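Local coordinates for alpha-1,6-mannanase (Bacteroides thetaiotaomicron, PDB 4V1S), which probably hydrolyses alpha-1,6-mannosidic linkages inside mannan chains, as a glycoside hydrolase family 76 enzyme of a gut symbiont, at residues D154-L157 with N161-Y164; F86-Y91 with M107-N112; D233-N238 with N245-A250. All blocks are in the same frame, centred on the assembly; numbering follows the deposited sequence.

Contact 1 of 3, residues D154-L157 with N161-Y164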
loop_
_atom_site.group_PDB
_atom_site.type_symbol
_atom_site.label_atom_id
_atom_site.label_comp_id
_atom_site.label_asym_id
_atom_site.label_seq_id
_atom_site.Cartn_x
_atom_site.Cartn_y
_atom_site.Cartn_z
ATOM N N ASP A 154 0.037 3.781 10.861
ATOM C CA ASP A 154 -1.279 3.266 11.226
ATOM C C ASP A 154 -1.213 2.329 12.448
ATOM O O ASP A 154 -2.120 2.334 13.284
ATOM C CB ASP A 154 -1.919 2.570 10.009
ATOM C CG ASP A 154 -2.348 3.571 8.940
ATOM O OD1 ASP A 154 -2.630 4.726 9.298
ATOM O OD2 ASP A 154 -2.432 3.206 7.748
ATOM N N ALA A 155 -0.132 1.551 12.550
ATOM C CA ALA A 155 0.073 0.666 13.687
ATOM C C ALA A 155 0.220 1.478 14.984
ATOM O O ALA A 155 -0.350 1.128 16.032
ATOM C CB ALA A 155 1.281 -0.233 13.475
ATOM N N TYR A 156 0.994 2.551 14.907
ATOM C CA TYR A 156 1.095 3.494 16.027
ATOM C C TYR A 156 -0.261 4.127 16.388
ATOM O O TYR A 156 -0.627 4.203 17.552
ATOM C CB TYR A 156 2.127 4.607 15.721
ATOM C CG TYR A 156 2.105 5.700 16.765
ATOM C CD1 TYR A 156 2.679 5.508 18.007
ATOM C CD2 TYR A 156 1.435 6.880 16.533
ATOM C CE1 TYR A 156 2.607 6.495 18.987
ATOM C CE2 TYR A 156 1.365 7.860 17.494
ATOM C CZ TYR A 156 1.946 7.662 18.721
ATOM O OH TYR A 156 1.876 8.681 19.652
ATOM N N LEU A 157 -1.010 4.589 15.399
ATOM C CA LEU A 157 -2.301 5.168 15.698
ATOM C C LEU A 157 -3.220 4.180 16.414
ATOM O O LEU A 157 -3.994 4.572 17.265
ATOM C CB LEU A 157 -2.957 5.716 14.440
ATOM C CG LEU A 157 -2.319 6.965 13.828
ATOM C CD1 LEU A 157 -2.913 7.212 12.450
ATOM C CD2 LEU A 157 -2.524 8.193 14.699
ATOM N N ASN A 161 2.032 2.353 20.431
ATOM C CA ASN A 161 3.329 1.765 20.723
ATOM C C ASN A 161 4.429 2.619 20.119
ATOM O O ASN A 161 4.467 2.818 18.894
ATOM C CB ASN A 161 3.382 0.356 20.168
ATOM C CG ASN A 161 4.703 -0.322 20.439
ATOM O OD1 ASN A 161 5.743 0.084 19.912
ATOM N ND2 ASN A 161 4.673 -1.369 21.230
ATOM N N ASN A 162 5.307 3.132 20.975
ATOM C CA ASN A 162 6.326 4.088 20.517
ATOM C C ASN A 162 7.361 3.478 19.571
ATOM O O ASN A 162 7.874 4.184 18.686
ATOM C CB ASN A 162 6.992 4.798 21.711
ATOM C CG ASN A 162 6.109 5.942 22.292
ATOM O OD1 ASN A 162 5.115 6.357 21.679
ATOM N ND2 ASN A 162 6.504 6.479 23.457
ATOM N N SER A 163 7.643 2.183 19.719
ATOM C CA SER A 163 8.610 1.527 18.834
ATOM C C SER A 163 8.105 1.523 17.382
ATOM O O SER A 163 8.900 1.667 16.465
ATOM C CB SER A 163 8.968 0.122 19.326
ATOM O OG SER A 163 7.905 -0.787 19.151
ATOM N N TYR A 164 6.793 1.387 17.185
ATOM C CA TYR A 164 6.227 1.436 15.832
ATOM C C TYR A 164 6.443 2.825 15.205
ATOM O O TYR A 164 6.837 2.939 14.043
ATOM C CB TYR A 164 4.725 1.103 15.830
ATOM C CG TYR A 164 4.339 -0.272 16.365
ATOM C CD1 TYR A 164 5.266 -1.287 16.587
ATOM C CD2 TYR A 164 3.020 -0.538 16.663
ATOM C CE1 TYR A 164 4.854 -2.542 17.075
ATOM C CE2 TYR A 164 2.608 -1.760 17.133
ATOM C CZ TYR A 164 3.521 -2.767 17.325
ATOM O OH TYR A 164 3.091 -3.974 17.800
HETATM O O HOH W 1 4.327 9.048 21.254
#

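Contact 2 of 3, residues F86-Y91 with M107-N112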
loop_
_atom_site.group_PDB
_atom_site.type_symbol
_atom_site.label_atom_id
_atom_site.label_comp_id
_atom_site.label_asym_id
_atom_site.label_seq_id
_atom_site.Cartn_x
_atom_site.Cartn_y
_atom_site.Cartn_z
ATOM N N PHE A 86 1.521 -6.080 3.365
ATOM C CA PHE A 86 0.090 -6.309 3.428
ATOM C C PHE A 86 -0.345 -7.026 4.706
ATOM O O PHE A 86 -1.406 -6.737 5.207
ATOM C CB PHE A 86 -0.417 -7.064 2.222
ATOM C CG PHE A 86 -0.322 -6.279 0.938
ATOM C CD1 PHE A 86 -1.163 -5.210 0.703
ATOM C CD2 PHE A 86 0.526 -6.693 -0.112
ATOM C CE1 PHE A 86 -1.135 -4.509 -0.491
ATOM C CE2 PHE A 86 0.575 -5.980 -1.323
ATOM C CZ PHE A 86 -0.261 -4.897 -1.499
ATOM N N LEU A 87 0.491 -7.913 5.239
ATOM C CA LEU A 87 0.167 -8.508 6.511
ATOM C C LEU A 87 0.197 -7.435 7.601
ATOM O O LEU A 87 -0.701 -7.348 8.407
ATOM C CB LEU A 87 1.142 -9.661 6.845
ATOM C CG LEU A 87 1.022 -10.914 6.017
ATOM C CD1 LEU A 87 2.123 -11.883 6.374
ATOM C CD2 LEU A 87 -0.346 -11.547 6.239
ATOM N N LEU A 88 1.217 -6.577 7.593
ATOM C CA LEU A 88 1.269 -5.471 8.553
ATOM C C LEU A 88 -0.026 -4.641 8.497
ATOM O O LEU A 88 -0.617 -4.304 9.523
ATOM C CB LEU A 88 2.472 -4.587 8.222
ATOM C CG LEU A 88 2.693 -3.334 9.050
ATOM C CD1 LEU A 88 2.978 -3.706 10.494
ATOM C CD2 LEU A 88 3.828 -2.491 8.467
ATOM N N TYR A 89 -0.442 -4.272 7.291
ATOM C CA TYR A 89 -1.685 -3.500 7.100
ATOM C C TYR A 89 -2.916 -4.260 7.652
ATOM O O TYR A 89 -3.827 -3.676 8.235
ATOM C CB TYR A 89 -1.923 -3.244 5.623
ATOM C CG TYR A 89 -0.984 -2.310 4.903
ATOM C CD1 TYR A 89 -0.016 -1.554 5.567
ATOM C CD2 TYR A 89 -1.087 -2.173 3.506
ATOM C CE1 TYR A 89 0.855 -0.728 4.835
ATOM C CE2 TYR A 89 -0.273 -1.317 2.789
ATOM C CZ TYR A 89 0.698 -0.562 3.452
ATOM O OH TYR A 89 1.493 0.331 2.715
ATOM N N THR A 90 -2.922 -5.574 7.453
ATOM C CA THR A 90 -4.049 -6.405 7.865
ATOM C C THR A 90 -4.168 -6.453 9.374
ATOM O O THR A 90 -5.236 -6.197 9.948
ATOM C CB THR A 90 -3.919 -7.830 7.317
ATOM O OG1 THR A 90 -3.849 -7.750 5.904
ATOM C CG2 THR A 90 -5.081 -8.668 7.731
ATOM N N TYR A 91 -3.051 -6.741 10.035
ATOM C CA TYR A 91 -3.084 -6.845 11.504
ATOM C C TYR A 91 -3.386 -5.491 12.142
ATOM O O TYR A 91 -4.120 -5.391 13.138
ATOM C CB TYR A 91 -1.777 -7.423 12.047
ATOM C CG TYR A 91 -1.341 -8.743 11.449
ATOM C CD1 TYR A 91 -2.233 -9.774 11.226
ATOM C CD2 TYR A 91 0.000 -8.976 11.155
ATOM C CE1 TYR A 91 -1.802 -10.963 10.646
ATOM C CE2 TYR A 91 0.441 -10.179 10.636
ATOM C CZ TYR A 91 -0.445 -11.192 10.422
ATOM O OH TYR A 91 0.039 -12.386 9.854
ATOM N N MET A 107 2.431 -7.240 16.761
ATOM C CA MET A 107 3.757 -7.165 17.345
ATOM C C MET A 107 4.696 -8.208 16.743
ATOM O O MET A 107 5.856 -7.909 16.447
ATOM C CB MET A 107 3.720 -7.317 18.855
ATOM C CG MET A 107 5.111 -7.287 19.475
ATOM S SD MET A 107 6.027 -5.747 19.151
ATOM C CE MET A 107 5.131 -4.600 20.182
ATOM N N ASN A 108 4.209 -9.429 16.552
ATOM C CA ASN A 108 5.035 -10.453 15.915
ATOM C C ASN A 108 5.449 -10.087 14.470
ATOM O O ASN A 108 6.566 -10.344 14.016
ATOM C CB ASN A 108 4.336 -11.806 15.960
ATOM C CG ASN A 108 4.329 -12.396 17.348
ATOM O OD1 ASN A 108 5.195 -12.076 18.171
ATOM N ND2 ASN A 108 3.355 -13.252 17.630
ATOM N N CYS A 109 4.538 -9.434 13.758
ATOM C CA CYS A 109 4.861 -8.938 12.410
ATOM C C CYS A 109 5.894 -7.829 12.482
ATOM O O CYS A 109 6.878 -7.842 11.747
ATOM C CB CYS A 109 3.551 -8.482 11.785
ATOM S SG CYS A 109 3.700 -7.744 10.190
ATOM N N PHE A 110 5.724 -6.907 13.426
ATOM C CA PHE A 110 6.714 -5.825 13.621
ATOM C C PHE A 110 8.104 -6.353 13.912
ATOM O O PHE A 110 9.113 -5.920 13.313
ATOM C CB PHE A 110 6.260 -4.876 14.725
ATOM C CG PHE A 110 7.237 -3.771 14.997
ATOM C CD1 PHE A 110 7.372 -2.715 14.112
ATOM C CD2 PHE A 110 8.066 -3.819 16.104
ATOM C CE1 PHE A 110 8.277 -1.686 14.357
ATOM C CE2 PHE A 110 8.981 -2.808 16.352
ATOM C CZ PHE A 110 9.075 -1.730 15.484
ATOM N N LEU A 111 8.145 -7.378 14.741
ATOM C CA LEU A 111 9.410 -8.033 15.072
ATOM C C LEU A 111 9.977 -8.773 13.863
ATOM O O LEU A 111 11.198 -8.850 13.699
ATOM C CB LEU A 111 9.249 -8.958 16.284
ATOM C CG LEU A 111 8.951 -8.219 17.597
ATOM C CD1 LEU A 111 8.561 -9.213 18.687
ATOM C CD2 LEU A 111 10.110 -7.355 18.062
ATOM N N ASN A 112 9.111 -9.297 13.000
ATOM C CA ASN A 112 9.612 -9.854 11.755
ATOM C C ASN A 112 10.206 -8.765 10.833
ATOM O O ASN A 112 11.222 -8.999 10.180
ATOM C CB ASN A 112 8.523 -10.628 11.030
ATOM C CG ASN A 112 9.062 -11.391 9.832
ATOM O OD1 ASN A 112 10.079 -12.071 9.934
ATOM N ND2 ASN A 112 8.447 -11.189 8.673
#

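Contact 3 of 3, residues D233-N238 with N245-A250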
loop_
_atom_site.group_PDB
_atom_site.type_symbol
_atom_site.label_atom_id
_atom_site.label_comp_id
_atom_site.label_asym_id
_atom_site.label_seq_id
_atom_site.Cartn_x
_atom_site.Cartn_y
_atom_site.Cartn_z
ATOM N N ASP A 233 4.273 18.968 -5.874
ATOM C CA ASP A 233 4.473 19.959 -6.946
ATOM C C ASP A 233 5.334 19.359 -8.068
ATOM O O ASP A 233 5.001 19.475 -9.248
ATOM C CB ASP A 233 5.134 21.212 -6.393
ATOM C CG ASP A 233 4.185 22.089 -5.607
ATOM O OD1 ASP A 233 2.965 21.826 -5.570
ATOM O OD2 ASP A 233 4.685 23.051 -4.998
ATOM N N TRP A 234 6.431 18.692 -7.697
ATOM C CA TRP A 234 7.299 18.054 -8.696
ATOM C C TRP A 234 6.551 16.958 -9.462
ATOM O O TRP A 234 6.669 16.833 -10.691
ATOM C CB TRP A 234 8.572 17.478 -8.049
ATOM C CG TRP A 234 9.490 16.836 -9.038
ATOM C CD1 TRP A 234 10.498 17.442 -9.767
ATOM C CD2 TRP A 234 9.475 15.470 -9.457
ATOM N NE1 TRP A 234 11.099 16.531 -10.597
ATOM C CE2 TRP A 234 10.494 15.313 -10.429
ATOM C CE3 TRP A 234 8.736 14.353 -9.075
ATOM C CZ2 TRP A 234 10.771 14.085 -11.020
ATOM C CZ3 TRP A 234 9.007 13.131 -9.671
ATOM C CH2 TRP A 234 10.000 13.012 -10.647
ATOM N N THR A 235 5.821 16.131 -8.718
ATOM C CA THR A 235 5.156 14.986 -9.304
ATOM C C THR A 235 4.069 15.423 -10.292
ATOM O O THR A 235 3.967 14.889 -11.404
ATOM C CB THR A 235 4.594 14.090 -8.209
ATOM O OG1 THR A 235 5.650 13.767 -7.275
ATOM C CG2 THR A 235 4.045 12.805 -8.801
ATOM N N VAL A 236 3.279 16.401 -9.900
ATOM C CA VAL A 236 2.242 16.974 -10.803
ATOM C C VAL A 236 2.873 17.586 -12.081
ATOM O O VAL A 236 2.367 17.437 -13.194
ATOM C CB VAL A 236 1.358 17.978 -10.014
ATOM C CG1 VAL A 236 0.497 18.812 -10.939
ATOM C CG2 VAL A 236 0.513 17.209 -8.988
ATOM N N GLU A 237 3.998 18.263 -11.916
ATOM C CA GLU A 237 4.659 18.942 -13.041
ATOM C C GLU A 237 5.258 17.936 -14.040
ATOM O O GLU A 237 5.283 18.203 -15.249
ATOM C CB GLU A 237 5.737 19.874 -12.495
ATOM C CG GLU A 237 6.599 20.556 -13.536
ATOM C CD GLU A 237 5.836 21.521 -14.438
ATOM O OE1 GLU A 237 4.735 21.971 -14.046
ATOM O OE2 GLU A 237 6.333 21.804 -15.505
ATOM N N ASN A 238 5.710 16.774 -13.530
ATOM C CA ASN A 238 6.482 15.813 -14.339
ATOM C C ASN A 238 5.798 14.506 -14.712
ATOM O O ASN A 238 6.129 13.922 -15.746
ATOM C CB ASN A 238 7.795 15.485 -13.619
ATOM C CG ASN A 238 8.748 16.650 -13.646
ATOM O OD1 ASN A 238 9.429 16.850 -14.637
ATOM N ND2 ASN A 238 8.768 17.455 -12.579
ATOM N N ASN A 245 -5.805 12.966 -16.053
ATOM C CA ASN A 245 -5.507 13.053 -14.630
ATOM C C ASN A 245 -4.996 11.754 -14.028
ATOM O O ASN A 245 -5.065 11.557 -12.827
ATOM C CB ASN A 245 -6.683 13.607 -13.843
ATOM C CG ASN A 245 -6.821 15.094 -14.042
ATOM O OD1 ASN A 245 -5.972 15.866 -13.585
ATOM N ND2 ASN A 245 -7.851 15.503 -14.769
ATOM N N LEU A 246 -4.436 10.906 -14.876
ATOM C CA LEU A 246 -3.755 9.708 -14.396
ATOM C C LEU A 246 -2.250 9.935 -14.367
ATOM O O LEU A 246 -1.746 10.911 -14.912
ATOM C CB LEU A 246 -4.117 8.496 -15.246
ATOM C CG LEU A 246 -5.602 8.121 -15.151
ATOM C CD1 LEU A 246 -5.897 6.879 -15.974
ATOM C CD2 LEU A 246 -6.079 7.947 -13.711
ATOM N N LEU A 247 -1.556 9.036 -13.682
ATOM C CA LEU A 247 -0.122 9.195 -13.425
ATOM C C LEU A 247 0.705 8.270 -14.296
ATOM O O LEU A 247 0.449 7.060 -14.361
ATOM C CB LEU A 247 0.207 8.880 -11.954
ATOM C CG LEU A 247 -0.100 9.906 -10.858
ATOM C CD1 LEU A 247 0.733 11.182 -10.984
ATOM C CD2 LEU A 247 -1.579 10.248 -10.780
ATOM N N TRP A 248 1.715 8.849 -14.939
ATOM C CA TRP A 248 2.748 8.066 -15.597
ATOM C C TRP A 248 3.605 7.375 -14.526
ATOM O O TRP A 248 3.458 7.632 -13.345
ATOM C CB TRP A 248 3.596 8.955 -16.521
ATOM C CG TRP A 248 2.795 9.529 -17.660
ATOM C CD1 TRP A 248 1.927 8.854 -18.455
ATOM C CD2 TRP A 248 2.800 10.886 -18.140
ATOM N NE1 TRP A 248 1.382 9.696 -19.396
ATOM C CE2 TRP A 248 1.889 10.951 -19.210
ATOM C CE3 TRP A 248 3.469 12.054 -17.755
ATOM C CZ2 TRP A 248 1.653 12.140 -19.934
ATOM C CZ3 TRP A 248 3.225 13.226 -18.446
ATOM C CH2 TRP A 248 2.317 13.269 -19.518
ATOM N N ASP A 249 4.471 6.468 -14.948
ATOM C CA ASP A 249 5.206 5.609 -14.015
ATOM C C ASP A 249 6.506 6.203 -13.475
ATOM O O ASP A 249 6.770 6.128 -12.282
ATOM C CB ASP A 249 5.524 4.247 -14.640
ATOM C CG ASP A 249 5.942 3.230 -13.599
ATOM O OD1 ASP A 249 5.134 2.975 -12.719
ATOM O OD2 ASP A 249 7.061 2.691 -13.667
ATOM N N ALA A 250 7.320 6.791 -14.348
ATOM C CA ALA A 250 8.673 7.168 -13.956
ATOM C C ALA A 250 9.278 8.101 -14.982
ATOM O O ALA A 250 8.808 8.175 -16.117
ATOM C CB ALA A 250 9.539 5.935 -13.814
#

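Contact 1 of 3, residues D154-L157 with N161-Y164
A mixed apolar and polar packing contact, partly buried, lies beside the turn between helices 142-159 and 162-177, where Ala155 and Tyr156 meet Asn161, Asn162 and Tyr164. Ala155 CB touches Tyr164 CD2 at 3.6 Å, while the carbonyl oxygen of Ala155 lies in the plane of the same ring, at its edge. Tyr156, its CG anti to the backbone N (chi1 172°), carries its ring along the other helix start, where CD1 comes within 3.3 Å of Asn161 O, again edge-on. Beyond it Tyr156 and Asn162 run side by side, ring and amide planes 24° apart, and one water links Tyr156 OH to Asn162 OD1, to which it donates at 2.8 Å. The two sequential helices are joined by a short turn, consistent with a helical hairpin of the (alpha/alpha)6 barrel expected of GH76. Asn161 is the N-cap of the second helix: its OD1 accepts from Tyr164 N at 3.2 Å and, weakly, from Ser163 N, while its CB sits over one face of the Tyr164 ring, towards the rim. The backbone N of Asn161 is bonded to Thr159 OG1, and Tyr164 also packs on Leu106 and Met107 of helix 99-114.

Contact 2 of 3, residues F86-Y91 with M107-N112
Cys109 lays its sulfur over the backbone of Leu88, with SG 3.7 Å from Leu88 CA and 3.9 Å from Leu88 CB. Leu88 CD1 adds a longer touch on Cys109 SG, at 4.1 Å. Cys109 CB turns to Tyr91 and lies near the ring plane, at the edge, 3.6 Å from Tyr91 CD2. SG itself stands 5.2 Å from the centroid of the Tyr91 ring, a sulfur-aromatic contact made at the edge, 81° off the ring normal. A chi1 of 176°, with SG anti to the backbone N, directs the sulfur towards Leu88 of the facing helix. Helices 81-97 and 99-114 follow each other in the chain and run nearly antiparallel, their local axes 155° apart in direction and 9.7 Å apart at closest approach, consistent with a helical hairpin of the (alpha/alpha)6 barrel known for GH76. Leu87 O lies 3.2 Å above one face of the Tyr91 ring, near the rim. Replacing Tyr91 with an alanine would probably open a gap beside Cys109 and leave its CB and sulfur without their aromatic neighbour. On the first helix Thr90 OG1 and Thr90 N grip Phe86 O from opposite faces of its carbonyl plane. Tyr91 also packs on Trp102, Ala105 and Tyr69.

Contact 3 of 3, residues D233-N238 with N245-A250
Two van der Waals touches join helix 222-239 to segment 245-250, and no hydrogen bond crosses between 233-238 and 245-250. The apolar one is slight: Thr235 CG2 and Leu247 CD1 meet at 4.3 Å. In the other, the six-membered ring of Trp248 turns its edge to the last turn of the helix, and Asn238 O lies in the indole plane, 3.8 Å from Trp248 CE3 and 4.0 Å from CZ3. Trp248 CG is anti to its own carbonyl carbon (chi1 -64°), which brings that edge to the carbonyl.

Within the helix, Asn238 ND2 donates to Trp234 O at 2.9 Å with an N-H...O angle of 162°, and Asn238 N shares that acceptor, a double grip near the helix end. The same ND2 stands 3.2 Å above one face of the Trp234 indole, offset towards the rim. Other polar groups bond outside the helix: Trp234 NE1 to Leu183 O, and Thr235 OG1 to Ser205 OG as well as to Ile231 O.

Backbone bonding carries Trp248 to Leu239, whereas Asp249 and Ala250 both face Asn259 in a classic beta bulge. The chain leaves helix 222-239 through strand 240-241 and folds back as strand 246-252, which pairs antiparallel with 240-241, 199-201 and 258-259 and packs on helices 222-239, 264-281 (Leu247 on Met270 and Asn266) and 284-301 (through Leu246).

In the fold
Contacts 1 and 2 share one side of the chain, their centres 11 Å apart, and they touch directly: Tyr164 CE1 of contact 1 comes within 3.4 Å of Phe110 CG of contact 2. Helix 99-114 thereby packs on both helix 81-97 and helix 162-177. Contact 2 is fully buried and relies on sulfur and aromatic packing, whereas contact 1, partly buried, adds a helix N-cap and a water bridge at its outer side. Contact 3 lies about 31 Å from either centre and joins a helix to a strand; it too is partly buried, with sparse touches across it, Asn238 bonded within the helix and Trp234 and Thr235 also bonded to residues beyond it.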